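Local structure of hypoxanthine-guanine phosphoribosyltransferase (1PZM) at residues W34-A45 and D74-V84. The protein probably converts hypoxanthine and guanine to IMP and GMP in purine salvage by transferring the phosphoribosyl group of phosphoribosylpyrophosphate onto the base. Numbering follows the deposited sequence.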
loop_
_atom_site.group_PDB
_atom_site.type_symbol
_atom_site.label_atom_id
_atom_site.label_comp_id
_atom_site.label_asym_id
_atom_site.label_seq_id
_atom_site.Cartn_x
_atom_site.Cartn_y
_atom_site.Cartn_z
ATOM N N TRP A 34 1.458 0.390 15.541
ATOM C CA TRP A 34 1.727 -1.016 15.441
ATOM C C TRP A 34 1.246 -1.879 16.614
ATOM O O TRP A 34 0.643 -2.926 16.369
ATOM C CB TRP A 34 3.213 -1.257 15.244
ATOM C CG TRP A 34 3.713 -0.830 13.859
ATOM C CD1 TRP A 34 2.976 -0.636 12.673
ATOM C CD2 TRP A 34 5.086 -0.688 13.503
ATOM N NE1 TRP A 34 3.840 -0.321 11.619
ATOM C CE2 TRP A 34 5.142 -0.357 12.106
ATOM C CE3 TRP A 34 6.296 -0.752 14.235
ATOM C CZ2 TRP A 34 6.377 -0.117 11.444
ATOM C CZ3 TRP A 34 7.532 -0.511 13.555
ATOM C CH2 TRP A 34 7.533 -0.174 12.187
ATOM N N ALA A 35 1.486 -1.444 17.848
ATOM C CA ALA A 35 0.953 -2.156 18.991
ATOM C C ALA A 35 -0.597 -2.259 18.983
ATOM O O ALA A 35 -1.118 -3.344 19.266
ATOM C CB ALA A 35 1.448 -1.546 20.349
ATOM N N ALA A 36 -1.323 -1.187 18.636
ATOM C CA ALA A 36 -2.801 -1.253 18.630
ATOM C C ALA A 36 -3.283 -2.175 17.446
ATOM O O ALA A 36 -4.261 -2.929 17.556
ATOM C CB ALA A 36 -3.442 0.195 18.489
ATOM N N THR A 37 -2.567 -2.126 16.337
ATOM C CA THR A 37 -2.968 -2.891 15.180
ATOM C C THR A 37 -2.725 -4.380 15.403
ATOM O O THR A 37 -3.552 -5.199 14.977
ATOM C CB THR A 37 -2.156 -2.458 13.977
ATOM O OG1 THR A 37 -2.448 -1.086 13.708
ATOM C CG2 THR A 37 -2.658 -3.198 12.749
ATOM N N ALA A 38 -1.601 -4.740 16.027
ATOM C CA ALA A 38 -1.336 -6.140 16.444
ATOM C C ALA A 38 -2.429 -6.739 17.327
ATOM O O ALA A 38 -2.841 -7.904 17.137
ATOM C CB ALA A 38 0.069 -6.249 17.155
ATOM N N LYS A 39 -2.882 -5.958 18.316
ATOM C CA LYS A 39 -3.971 -6.371 19.233
ATOM C C LYS A 39 -5.262 -6.523 18.446
ATOM O O LYS A 39 -5.999 -7.498 18.636
ATOM C CB LYS A 39 -4.169 -5.370 20.395
ATOM C CG LYS A 39 -2.966 -5.445 21.431
ATOM C CD LYS A 39 -3.253 -4.507 22.616
ATOM C CE LYS A 39 -2.419 -4.920 23.824
ATOM N NZ LYS A 39 -2.799 -4.262 25.105
ATOM N N CYS A 40 -5.514 -5.591 17.511
ATOM C CA CYS A 40 -6.785 -5.645 16.764
ATOM C C CYS A 40 -6.737 -6.889 15.851
ATOM O O CYS A 40 -7.705 -7.622 15.725
ATOM C CB CYS A 40 -6.993 -4.342 15.973
ATOM S SG CYS A 40 -8.327 -4.426 14.730
ATOM N N ALA A 41 -5.585 -7.148 15.245
ATOM C CA ALA A 41 -5.409 -8.367 14.429
ATOM C C ALA A 41 -5.702 -9.664 15.266
ATOM O O ALA A 41 -6.305 -10.622 14.749
ATOM C CB ALA A 41 -4.015 -8.418 13.865
ATOM N N LYS A 42 -5.277 -9.704 16.542
ATOM C CA LYS A 42 -5.605 -10.864 17.354
ATOM C C LYS A 42 -7.125 -10.982 17.588
ATOM O O LYS A 42 -7.680 -12.101 17.658
ATOM C CB LYS A 42 -4.874 -10.849 18.721
ATOM C CG LYS A 42 -3.358 -10.843 18.635
ATOM C CD LYS A 42 -2.699 -10.787 20.056
ATOM C CE LYS A 42 -1.177 -10.641 19.854
ATOM N NZ LYS A 42 -0.512 -11.890 19.314
ATOM N N LYS A 43 -7.785 -9.841 17.752
ATOM C CA LYS A 43 -9.247 -9.823 17.878
ATOM C C LYS A 43 -9.920 -10.393 16.597
ATOM O O LYS A 43 -10.737 -11.308 16.671
ATOM C CB LYS A 43 -9.747 -8.398 18.115
ATOM C CG LYS A 43 -9.774 -7.859 19.505
ATOM C CD LYS A 43 -10.506 -6.483 19.502
ATOM C CE LYS A 43 -10.307 -5.685 20.839
ATOM N NZ LYS A 43 -10.195 -4.171 20.661
ATOM N N ILE A 44 -9.555 -9.853 15.431
ATOM C CA ILE A 44 -10.079 -10.317 14.123
ATOM C C ILE A 44 -9.978 -11.837 13.975
ATOM O O ILE A 44 -10.944 -12.508 13.611
ATOM C CB ILE A 44 -9.385 -9.551 12.926
ATOM C CG1 ILE A 44 -9.847 -8.075 12.909
ATOM C CG2 ILE A 44 -9.690 -10.230 11.566
ATOM C CD1 ILE A 44 -9.170 -7.155 11.748
ATOM N N ALA A 45 -8.803 -12.361 14.300
ATOM C CA ALA A 45 -8.519 -13.776 14.191
ATOM C C ALA A 45 -9.498 -14.525 15.075
ATOM O O ALA A 45 -10.028 -15.557 14.679
ATOM C CB ALA A 45 -7.088 -14.074 14.619
ATOM N N ASP A 74 0.484 -2.877 6.611
ATOM C CA ASP A 74 0.936 -3.284 7.958
ATOM C C ASP A 74 -0.111 -4.243 8.605
ATOM O O ASP A 74 0.228 -5.267 9.147
ATOM C CB ASP A 74 1.084 -2.019 8.827
ATOM C CG ASP A 74 2.322 -1.184 8.461
ATOM O OD1 ASP A 74 3.073 -1.554 7.485
ATOM O OD2 ASP A 74 2.614 -0.135 9.118
ATOM N N LEU A 75 -1.399 -3.914 8.495
ATOM C CA LEU A 75 -2.448 -4.806 9.023
ATOM C C LEU A 75 -2.368 -6.171 8.360
ATOM O O LEU A 75 -2.528 -7.170 9.051
ATOM C CB LEU A 75 -3.844 -4.223 8.818
ATOM C CG LEU A 75 -5.056 -5.101 9.146
ATOM C CD1 LEU A 75 -5.236 -5.488 10.684
ATOM C CD2 LEU A 75 -6.393 -4.412 8.580
ATOM N N ALA A 76 -2.164 -6.213 7.022
ATOM C CA ALA A 76 -1.969 -7.509 6.350
ATOM C C ALA A 76 -0.910 -8.380 7.036
ATOM O O ALA A 76 -1.138 -9.559 7.258
ATOM C CB ALA A 76 -1.642 -7.384 4.811
ATOM N N ARG A 77 0.237 -7.788 7.358
ATOM C CA ARG A 77 1.320 -8.518 8.029
ATOM C C ARG A 77 1.047 -8.932 9.496
ATOM O O ARG A 77 1.389 -10.015 9.903
ATOM C CB ARG A 77 2.637 -7.763 7.887
ATOM C CG ARG A 77 3.147 -7.730 6.423
ATOM C CD ARG A 77 4.319 -6.824 6.236
ATOM N NE ARG A 77 3.969 -5.399 6.172
ATOM C CZ ARG A 77 4.907 -4.497 5.822
ATOM N NH1 ARG A 77 6.184 -4.928 5.485
ATOM N NH2 ARG A 77 4.612 -3.208 5.771
ATOM N N PHE A 78 0.396 -8.092 10.273
ATOM C CA PHE A 78 -0.123 -8.517 11.578
ATOM C C PHE A 78 -1.136 -9.679 11.518
ATOM O O PHE A 78 -1.137 -10.578 12.384
ATOM C CB PHE A 78 -0.716 -7.296 12.348
ATOM C CG PHE A 78 0.343 -6.321 12.796
ATOM C CD1 PHE A 78 0.322 -5.002 12.352
ATOM C CD2 PHE A 78 1.413 -6.770 13.602
ATOM C CE1 PHE A 78 1.363 -4.112 12.725
ATOM C CE2 PHE A 78 2.463 -5.921 13.967
ATOM C CZ PHE A 78 2.435 -4.560 13.519
ATOM N N LEU A 79 -1.997 -9.661 10.510
ATOM C CA LEU A 79 -2.914 -10.783 10.278
ATOM C C LEU A 79 -2.150 -12.087 9.894
ATOM O O LEU A 79 -2.468 -13.195 10.399
ATOM C CB LEU A 79 -3.968 -10.379 9.230
ATOM C CG LEU A 79 -5.092 -9.454 9.684
ATOM C CD1 LEU A 79 -5.954 -8.971 8.444
ATOM C CD2 LEU A 79 -5.993 -10.062 10.773
ATOM N N ALA A 80 -1.092 -11.942 9.098
ATOM C CA ALA A 80 -0.197 -13.066 8.853
ATOM C C ALA A 80 0.364 -13.614 10.165
ATOM O O ALA A 80 0.413 -14.842 10.343
ATOM C CB ALA A 80 0.960 -12.661 7.950
ATOM N N ASP A 81 0.802 -12.734 11.068
ATOM C CA ASP A 81 1.288 -13.186 12.411
ATOM C C ASP A 81 0.239 -14.026 13.179
ATOM O O ASP A 81 0.594 -14.919 14.001
ATOM C CB ASP A 81 1.633 -12.002 13.315
ATOM C CG ASP A 81 2.772 -11.156 12.789
ATOM O OD1 ASP A 81 3.509 -11.549 11.850
ATOM O OD2 ASP A 81 2.988 -10.044 13.281
ATOM N N GLU A 82 -1.035 -13.726 12.911
ATOM C CA GLU A 82 -2.120 -14.429 13.587
ATOM C C GLU A 82 -2.639 -15.629 12.771
ATOM O O GLU A 82 -3.608 -16.258 13.158
ATOM C CB GLU A 82 -3.264 -13.460 13.946
ATOM C CG GLU A 82 -2.923 -12.284 14.883
ATOM C CD GLU A 82 -2.152 -12.661 16.178
ATOM O OE1 GLU A 82 -2.426 -13.693 16.833
ATOM O OE2 GLU A 82 -1.222 -11.913 16.529
ATOM N N GLY A 83 -1.978 -15.957 11.657
ATOM C CA GLY A 83 -2.409 -17.051 10.791
ATOM C C GLY A 83 -3.740 -16.859 10.057
ATOM O O GLY A 83 -4.387 -17.837 9.691
ATOM N N VAL A 84 -4.186 -15.615 9.876
ATOM C CA VAL A 84 -5.395 -15.378 9.119
ATOM C C VAL A 84 -5.027 -15.275 7.639
ATOM O O VAL A 84 -4.279 -14.358 7.271
ATOM C CB VAL A 84 -6.026 -14.052 9.509
ATOM C CG1 VAL A 84 -7.243 -13.824 8.631
ATOM C CG2 VAL A 84 -6.387 -14.061 11.003
HETATM O O HOH W 1 -0.753 -9.572 15.595
#
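Trp34 NE1 donates to Asp74 OD2 at 2.8 Å, nearly straight (160°); the acceptor lies almost in the indole plane, whereas the N-H reaches the oxygen from above the carboxylate plane. OD2 also bonds Tyr182 OH and pairs with Arg77 of the second subunit, so this carboxylate joins the helix contact to the dimer interface. Toward the other end, Lys42 NZ makes a salt bridge to Glu82 OE2 on its syn side (2.9 Å). Bends at chi4 of the lysine and chi2 of the glutamate bring the two ends together, and a water links OE2 to Ala38 O.

Between these polar ends, Phe78 enters as a knob among Trp34, Thr37, Ala38 and Ala41. Its edge is turned to the indole face in an offset edge-to-face pair, planes at 62°. Ala38 CB makes an off-centre CH-pi contact with the phenyl ring, and Thr37 CG2 comes within 3.5 Å of Phe78 CD1. Small Ala41 lets the backbones close in, its CB touching Phe78 CB and Leu79 CD2. At the Schellman motif ending this helix, with Gly83 as C-prime residue, Val84 CG2 rests on Ala45 CB. Segments 34-45 and 74-81 cross at -53°; their parent helices pack side by side against the parallel sheet of the phosphoribosyltransferase domain, Ile44 and Leu79 both meeting Leu59 of strand 59-64.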